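PDB 3G1T: short chain dehydrogenase from Salmonella typhi, which is probably an NAD(P)-dependent oxidoreductase of the short chain dehydrogenase family, built on a Rossmann fold, whose substrate is not established. Local coordinates for residues 67-72 / 86-91; 29-34 / 39-44; 156-161 / 240-245. All blocks are in the same frame, centred on the assembly; numbering follows the deposited sequence. Where two conformers were deposited one is given.

Interaction 1: residues 67-72 / 86-91; sequences QWFTLD and DRIAAH
F69 holds CG anti to its carbonyl carbon (chi1 -68°), which sends the ring out to the helix, while R87 bends back at its third torsion (chi3 70°) and brings one face of its guanidinium up to the rim of that ring. F69 CE1 sits 3.6 Å from R87 CB and 3.7 Å from R87 NE. That rim carbon lies over one guanidinium face, but the two planes are steeply inclined, so this is no stack. On the other side of CZ, F69 CE2 meets I88 CG1 at 3.7 Å, the buried, apolar part of the contact. Beyond them, Q67 runs extended past CG to H91 and puts its amide across the imidazole, the planes 89° apart. Q67 OE1 stands over one face near the rim, only 3.0 Å from H91 CD2; its approach to H91 NE2 has a poor angle for a hydrogen bond. I42 of the adjoining strand backs both F69 and I88, while W68 and T70 pack on helix 48-62. Strand 67-70 and the 86-91 turns of helix 78-91 run almost antiparallel, the opening half of the beta-alpha-beta crossover that carries a Rossmann fold from its third strand to its fourth, across the sheet.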
# COMPACT_ATOMS: atom_id res chain seq x y z
N GLN A 67 6.42 31.27 2.53
CA GLN A 67 5.08 31.01 3.00
C GLN A 67 4.96 29.62 3.59
O GLN A 67 5.68 28.71 3.18
CB GLN A 67 4.06 31.23 1.90
CG GLN A 67 3.66 32.72 1.80
CD GLN A 67 2.52 32.97 0.83
OE1 GLN A 67 2.55 33.94 0.06
NE2 GLN A 67 1.50 32.09 0.85
N TRP A 68 4.11 29.48 4.57
CA TRP A 68 3.88 28.19 5.17
C TRP A 68 2.39 27.92 5.29
O TRP A 68 1.60 28.82 5.22
CB TRP A 68 4.60 28.04 6.53
CG TRP A 68 4.39 29.20 7.48
CD1 TRP A 68 5.19 30.30 7.63
CD2 TRP A 68 3.31 29.37 8.41
NE1 TRP A 68 4.69 31.13 8.60
CE2 TRP A 68 3.52 30.59 9.08
CE3 TRP A 68 2.18 28.61 8.74
CZ2 TRP A 68 2.64 31.07 10.07
CZ3 TRP A 68 1.31 29.08 9.71
CH2 TRP A 68 1.54 30.31 10.36
N PHE A 69 2.05 26.65 5.46
CA PHE A 69 0.68 26.23 5.64
C PHE A 69 0.67 25.21 6.70
O PHE A 69 1.49 24.27 6.68
CB PHE A 69 0.19 25.52 4.40
CG PHE A 69 0.07 26.40 3.29
CD1 PHE A 69 -1.06 27.17 3.15
CD2 PHE A 69 1.14 26.56 2.39
CE1 PHE A 69 -1.17 28.07 2.11
CE2 PHE A 69 1.05 27.46 1.35
CZ PHE A 69 -0.12 28.22 1.19
N THR A 70 -0.31 25.31 7.58
CA THR A 70 -0.47 24.23 8.54
C THR A 70 -1.49 23.26 7.91
O THR A 70 -2.52 23.68 7.39
CB THR A 70 -0.89 24.76 9.87
OG1 THR A 70 -1.97 25.66 9.63
CG2 THR A 70 0.28 25.54 10.54
N LEU A 71 -1.15 21.97 7.87
CA LEU A 71 -2.08 20.91 7.39
C LEU A 71 -1.78 19.67 8.20
O LEU A 71 -0.61 19.25 8.28
CB LEU A 71 -1.95 20.60 5.90
CG LEU A 71 -2.94 19.63 5.20
CD1 LEU A 71 -4.33 20.20 4.90
CD2 LEU A 71 -2.32 19.06 3.96
N ASP A 72 -2.82 19.09 8.79
CA ASP A 72 -2.67 17.85 9.57
C ASP A 72 -3.12 16.70 8.69
O ASP A 72 -4.30 16.56 8.43
CB ASP A 72 -3.52 17.91 10.83
CG ASP A 72 -3.18 16.82 11.86
OD1 ASP A 72 -3.51 17.05 13.04
OD2 ASP A 72 -2.62 15.75 11.53
N ASP A 86 -5.44 26.10 -3.68
CA ASP A 86 -6.05 27.42 -3.98
C ASP A 86 -5.23 28.55 -3.38
O ASP A 86 -4.99 29.56 -4.01
CB ASP A 86 -7.48 27.48 -3.42
CG ASP A 86 -8.51 26.73 -4.27
OD1 ASP A 86 -9.69 26.62 -3.82
OD2 ASP A 86 -8.16 26.28 -5.39
N ARG A 87 -4.76 28.35 -2.16
CA ARG A 87 -3.91 29.39 -1.57
C ARG A 87 -2.54 29.54 -2.21
O ARG A 87 -2.01 30.67 -2.30
CB ARG A 87 -3.81 29.18 -0.07
CG ARG A 87 -5.07 29.65 0.59
CD ARG A 87 -5.08 29.35 2.04
NE ARG A 87 -4.10 30.20 2.70
CZ ARG A 87 -3.82 30.13 3.98
NH1 ARG A 87 -4.45 29.27 4.77
NH2 ARG A 87 -2.88 30.94 4.48
N ILE A 88 -1.96 28.42 -2.66
CA ILE A 88 -0.71 28.51 -3.41
C ILE A 88 -0.99 29.16 -4.76
O ILE A 88 -0.22 30.02 -5.19
CB ILE A 88 0.02 27.12 -3.55
CG1 ILE A 88 0.52 26.68 -2.18
CG2 ILE A 88 1.20 27.22 -4.54
CD1 ILE A 88 0.75 25.21 -2.02
N ALA A 89 -2.08 28.77 -5.43
CA ALA A 89 -2.39 29.30 -6.78
C ALA A 89 -2.60 30.84 -6.77
O ALA A 89 -2.41 31.51 -7.79
CB ALA A 89 -3.58 28.60 -7.39
N ALA A 90 -2.95 31.36 -5.61
CA ALA A 90 -3.24 32.81 -5.47
C ALA A 90 -1.97 33.62 -5.34
O ALA A 90 -1.95 34.83 -5.62
CB ALA A 90 -4.18 33.06 -4.30
N HIS A 91 -0.90 32.98 -4.87
CA HIS A 91 0.40 33.65 -4.69
C HIS A 91 1.44 33.30 -5.75
O HIS A 91 2.42 34.05 -5.92
CB HIS A 91 0.94 33.38 -3.29
CG HIS A 91 0.24 34.14 -2.20
ND1 HIS A 91 0.00 35.50 -2.27
CD2 HIS A 91 -0.27 33.75 -1.00
CE1 HIS A 91 -0.60 35.91 -1.16
NE2 HIS A 91 -0.78 34.86 -0.38

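Interaction 2: residues 29-34 / 39-44; sequences EAALTY and ATVILL
A31 sits at the middle of this packing, its single methyl set between two side chains of the strand: A31 CB is 3.6 Å from L43 CD2 and 3.8 Å from V41 CG1. V41 serves two helix residues at once. With CG1 anti to the backbone N (chi1 171°), one methyl goes to A31 and the other turns along the helix, where V41 CG2 lies 3.8 Å from Y34 CB and also touches the carbonyl oxygen of A31. The small A31 lets the helix lie close to V41, with the segment axes 8.4 Å apart at their closest. Y34 CB reaches A39 CB at 3.9 Å, but the tyrosine ring then leads off, laying one face near the backbone of A30 and packing on I17 and V19 of the adjoining strand 16-19; its hydroxyl is hydrogen-bonded to the carbonyl oxygen of Y227. L43 is backed by L51 and A55 of helix 48-62.

The polar edge lies where the chain turns from helix to strand. A39 N donates to Y34 O at 3.0 Å, with an angle of 149° at the hydrogen and the donor tilted 31° from the carbonyl plane, a bond that closes the short turn. On the helix flank facing helix 224-231, T33 OG1 donates to E29 O at 2.7 Å from above the carbonyl plane, so that this oxygen takes two bonds, the other being the ordinary helical one from T33 N. The 29-34 part of helix 25-36 runs nearly antiparallel to strand 40-44, completing the first beta-alpha-beta unit of the Rossmann fold, the unit whose glycine-rich loop, as in related dehydrogenases, would receive the dinucleotide.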
# COMPACT_ATOMS: atom_id res chain seq x y z
N GLU A 29 15.63 20.23 6.72
CA GLU A 29 16.90 20.26 5.96
C GLU A 29 16.69 20.54 4.49
O GLU A 29 17.38 21.35 3.89
CB GLU A 29 17.70 18.95 6.09
CG GLU A 29 19.19 19.11 5.77
CD GLU A 29 19.92 20.01 6.79
OE1 GLU A 29 19.49 20.08 7.96
OE2 GLU A 29 20.93 20.62 6.45
N ALA A 30 15.73 19.85 3.87
CA ALA A 30 15.51 20.07 2.44
C ALA A 30 14.97 21.50 2.19
O ALA A 30 15.39 22.17 1.25
CB ALA A 30 14.59 18.99 1.90
N ALA A 31 14.09 21.98 3.06
CA ALA A 31 13.59 23.39 2.90
C ALA A 31 14.76 24.43 2.95
O ALA A 31 14.93 25.30 2.08
CB ALA A 31 12.52 23.69 3.89
N LEU A 32 15.60 24.33 3.98
CA LEU A 32 16.83 25.14 4.06
C LEU A 32 17.74 25.03 2.86
O LEU A 32 18.19 26.06 2.34
CB LEU A 32 17.65 24.70 5.27
CG LEU A 32 17.03 25.17 6.59
CD1 LEU A 32 17.91 24.48 7.68
CD2 LEU A 32 17.05 26.68 6.79
N THR A 33 18.05 23.78 2.46
CA THR A 33 18.97 23.48 1.36
C THR A 33 18.37 23.97 0.03
O THR A 33 19.04 24.63 -0.77
CB THR A 33 19.23 21.95 1.21
OG1 THR A 33 19.66 21.36 2.43
CG2 THR A 33 20.34 21.72 0.22
N TYR A 34 17.11 23.67 -0.20
CA TYR A 34 16.46 24.22 -1.45
C TYR A 34 16.49 25.75 -1.53
O TYR A 34 16.84 26.30 -2.59
CB TYR A 34 15.04 23.68 -1.63
CG TYR A 34 14.92 22.20 -1.86
CD1 TYR A 34 16.00 21.45 -2.35
CD2 TYR A 34 13.70 21.57 -1.61
CE1 TYR A 34 15.86 20.05 -2.57
CE2 TYR A 34 13.52 20.20 -1.83
CZ TYR A 34 14.57 19.45 -2.32
OH TYR A 34 14.33 18.12 -2.60
N ALA A 39 15.87 28.30 -4.54
CA ALA A 39 14.39 28.03 -4.56
C ALA A 39 13.51 29.00 -3.84
O ALA A 39 13.93 29.60 -2.84
CB ALA A 39 14.08 26.62 -4.06
N THR A 40 12.27 29.13 -4.33
CA THR A 40 11.22 29.77 -3.54
C THR A 40 10.47 28.62 -2.82
O THR A 40 9.73 27.83 -3.44
CB THR A 40 10.25 30.58 -4.40
OG1 THR A 40 10.95 31.69 -4.94
CG2 THR A 40 9.08 31.13 -3.52
N VAL A 41 10.70 28.50 -1.51
CA VAL A 41 10.26 27.29 -0.80
C VAL A 41 8.95 27.65 -0.12
O VAL A 41 8.76 28.80 0.28
CB VAL A 41 11.37 26.83 0.22
CG1 VAL A 41 10.84 25.72 1.11
CG2 VAL A 41 12.63 26.36 -0.53
N ILE A 42 8.04 26.70 -0.09
CA ILE A 42 6.77 26.76 0.60
C ILE A 42 6.82 25.59 1.56
O ILE A 42 7.07 24.41 1.18
CB ILE A 42 5.58 26.59 -0.36
CG1 ILE A 42 5.59 27.68 -1.45
CG2 ILE A 42 4.27 26.84 0.37
CD1 ILE A 42 4.68 27.23 -2.63
N LEU A 43 6.53 25.90 2.83
CA LEU A 43 6.62 24.90 3.90
C LEU A 43 5.25 24.41 4.26
O LEU A 43 4.35 25.21 4.36
CB LEU A 43 7.16 25.51 5.21
CG LEU A 43 8.39 26.39 5.05
CD1 LEU A 43 8.85 26.96 6.41
CD2 LEU A 43 9.49 25.63 4.46
N LEU A 44 5.10 23.10 4.46
CA LEU A 44 3.89 22.56 5.04
C LEU A 44 4.20 21.66 6.22
O LEU A 44 5.15 20.82 6.21
CB LEU A 44 3.07 21.83 4.00
CG LEU A 44 1.64 21.37 4.26
CD1 LEU A 44 1.01 21.40 2.92
CD2 LEU A 44 1.63 19.92 4.85

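Interaction 3: residues 156-161 / 240-245; sequences VGRQGR and GMTFDA
R158 reaches across to strand 242-244 and spends the end of its guanidinium on two side chains, both lying at its edge in its plane. R158 NH2 donates to T242 OG1 at 2.7 Å, nearly straight (162° at the hydrogen). The same NH2 also reaches D244 OD2 at 3.0 Å, and R158 NH1 meets that oxygen at 2.8 Å with a more bent angle of 148°. The salt bridge is therefore end-on and concentrated on one carboxylate oxygen: NH1 takes the syn lone pair of OD2, while NH2 comes nearly in line with its C-O bond.

T242 and D244 are alternate residues of a beta strand, so their side chains can flank one guanidinium. This is the last strand of the parallel Rossmann sheet within the chain, at the edge opposite strand 67-70, whereas R158 belongs to the loop leading from strand 147-152 to helix 165-185. The arginine so spans strand 190-196, which lies between the two.

The first shell has its own supports. A kink at the second torsion of R158 (chi2 74°) steers the chain to the strand. E175, on helix 165-185, forms a salt bridge with R158 NE through OE2, which is also hydrogen-bonded to T242 OG1; R158 thus bridges two carboxylates. N196 ND2 is hydrogen-bonded to D244 OD2, adding to the bonds on that oxygen. Between these residues F243 turns the other way, onto W229 edge-to-face. Further along the loop, G160 N is hydrogen-bonded to Q179 OE1 of the second subunit.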
# COMPACT_ATOMS: atom_id res chain seq x y z
N VAL A 156 12.18 -0.86 3.58
CA VAL A 156 11.03 -1.77 3.83
C VAL A 156 9.84 -1.52 2.95
O VAL A 156 8.88 -2.29 3.07
CB VAL A 156 10.51 -1.79 5.28
CG1 VAL A 156 11.56 -2.46 6.16
CG2 VAL A 156 10.09 -0.37 5.82
N GLY A 157 9.95 -0.53 2.04
CA GLY A 157 9.03 -0.37 0.88
C GLY A 157 9.37 -1.14 -0.37
O GLY A 157 8.59 -1.13 -1.32
N ARG A 158 10.48 -1.84 -0.36
CA ARG A 158 11.03 -2.63 -1.50
C ARG A 158 11.09 -4.09 -1.07
O ARG A 158 10.82 -5.00 -1.88
CB ARG A 158 12.42 -2.21 -1.94
CG ARG A 158 12.52 -0.93 -2.69
CD ARG A 158 12.33 0.25 -1.77
NE ARG A 158 12.89 1.47 -2.40
CZ ARG A 158 14.18 1.87 -2.35
NH1 ARG A 158 15.06 1.23 -1.61
NH2 ARG A 158 14.56 3.01 -2.96
N GLN A 159 11.38 -4.32 0.22
CA GLN A 159 11.40 -5.69 0.73
C GLN A 159 10.87 -5.66 2.15
O GLN A 159 11.44 -5.05 3.04
CB GLN A 159 12.81 -6.31 0.65
CG GLN A 159 12.85 -7.74 1.20
CD GLN A 159 12.00 -8.72 0.37
OE1 GLN A 159 11.95 -8.62 -0.89
NE2 GLN A 159 11.29 -9.65 1.05
N GLY A 160 9.73 -6.29 2.38
CA GLY A 160 9.12 -6.30 3.68
C GLY A 160 9.98 -7.09 4.68
O GLY A 160 10.63 -8.06 4.34
N ARG A 161 9.92 -6.62 5.92
CA ARG A 161 10.68 -7.21 7.04
C ARG A 161 9.84 -7.28 8.30
O ARG A 161 9.06 -6.38 8.56
CB ARG A 161 12.00 -6.39 7.33
CG ARG A 161 13.01 -6.26 6.18
CD ARG A 161 14.50 -5.94 6.75
NE ARG A 161 14.58 -4.69 7.55
CZ ARG A 161 14.89 -3.47 7.08
NH1 ARG A 161 15.11 -3.20 5.74
NH2 ARG A 161 14.89 -2.47 7.95
N GLY A 240 9.61 7.52 -12.60
CA GLY A 240 9.23 6.16 -12.22
C GLY A 240 10.23 5.39 -11.38
O GLY A 240 10.03 4.18 -11.21
N MET A 241 11.26 6.04 -10.86
CA MET A 241 12.38 5.32 -10.22
C MET A 241 12.36 5.54 -8.71
O MET A 241 11.79 6.51 -8.25
CB MET A 241 13.73 5.79 -10.78
CG MET A 241 13.91 5.47 -12.28
SD MET A 241 15.36 6.12 -13.12
CE MET A 241 16.73 5.36 -12.25
N THR A 242 13.04 4.66 -7.99
CA THR A 242 13.16 4.84 -6.54
C THR A 242 14.66 4.81 -6.23
O THR A 242 15.38 3.91 -6.66
CB THR A 242 12.26 3.77 -5.79
OG1 THR A 242 12.43 4.03 -4.34
CG2 THR A 242 12.63 2.35 -6.16
N PHE A 243 15.15 5.88 -5.59
CA PHE A 243 16.57 6.12 -5.37
C PHE A 243 16.96 5.98 -3.92
O PHE A 243 16.26 6.46 -3.02
CB PHE A 243 16.99 7.52 -5.80
CG PHE A 243 16.74 7.79 -7.31
CD1 PHE A 243 17.71 7.43 -8.26
CD2 PHE A 243 15.54 8.39 -7.73
CE1 PHE A 243 17.50 7.72 -9.66
CE2 PHE A 243 15.28 8.61 -9.13
CZ PHE A 243 16.25 8.32 -10.05
N ASP A 244 18.12 5.35 -3.70
CA ASP A 244 18.70 5.30 -2.34
C ASP A 244 19.71 6.43 -2.11
O ASP A 244 20.66 6.59 -2.88
CB ASP A 244 19.43 4.01 -2.09
CG ASP A 244 18.50 2.81 -1.89
OD1 ASP A 244 19.03 1.68 -1.78
OD2 ASP A 244 17.28 2.97 -1.81
N ALA A 245 19.41 7.26 -1.13
CA ALA A 245 20.38 8.29 -0.66
C ALA A 245 21.73 7.69 -0.20
O ALA A 245 22.79 8.35 -0.33
CB ALA A 245 19.74 9.14 0.42

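Overall arrangement
Interactions 1 and 2 share one half of the sheet: strands 67-70 and 40-45 are neighbours, joined through F69 N to L43 O (2.9 Å) and Q67 O to L43 N (3.0 Å), and F69 packs on I42. Interaction 3 belongs to the far edge, its centre about 30 Å from that of interaction 1. Chemistry follows place. Interaction 2, nearest the middle of the chain, is buried and almost wholly aliphatic; interaction 1 is mixed, with an apolar inner part and polar side chains toward solvent; interaction 3, at the surface, rests on charge and hydrogen bonds. The first two pair helix with strand, the third loop with strand, near the second subunit.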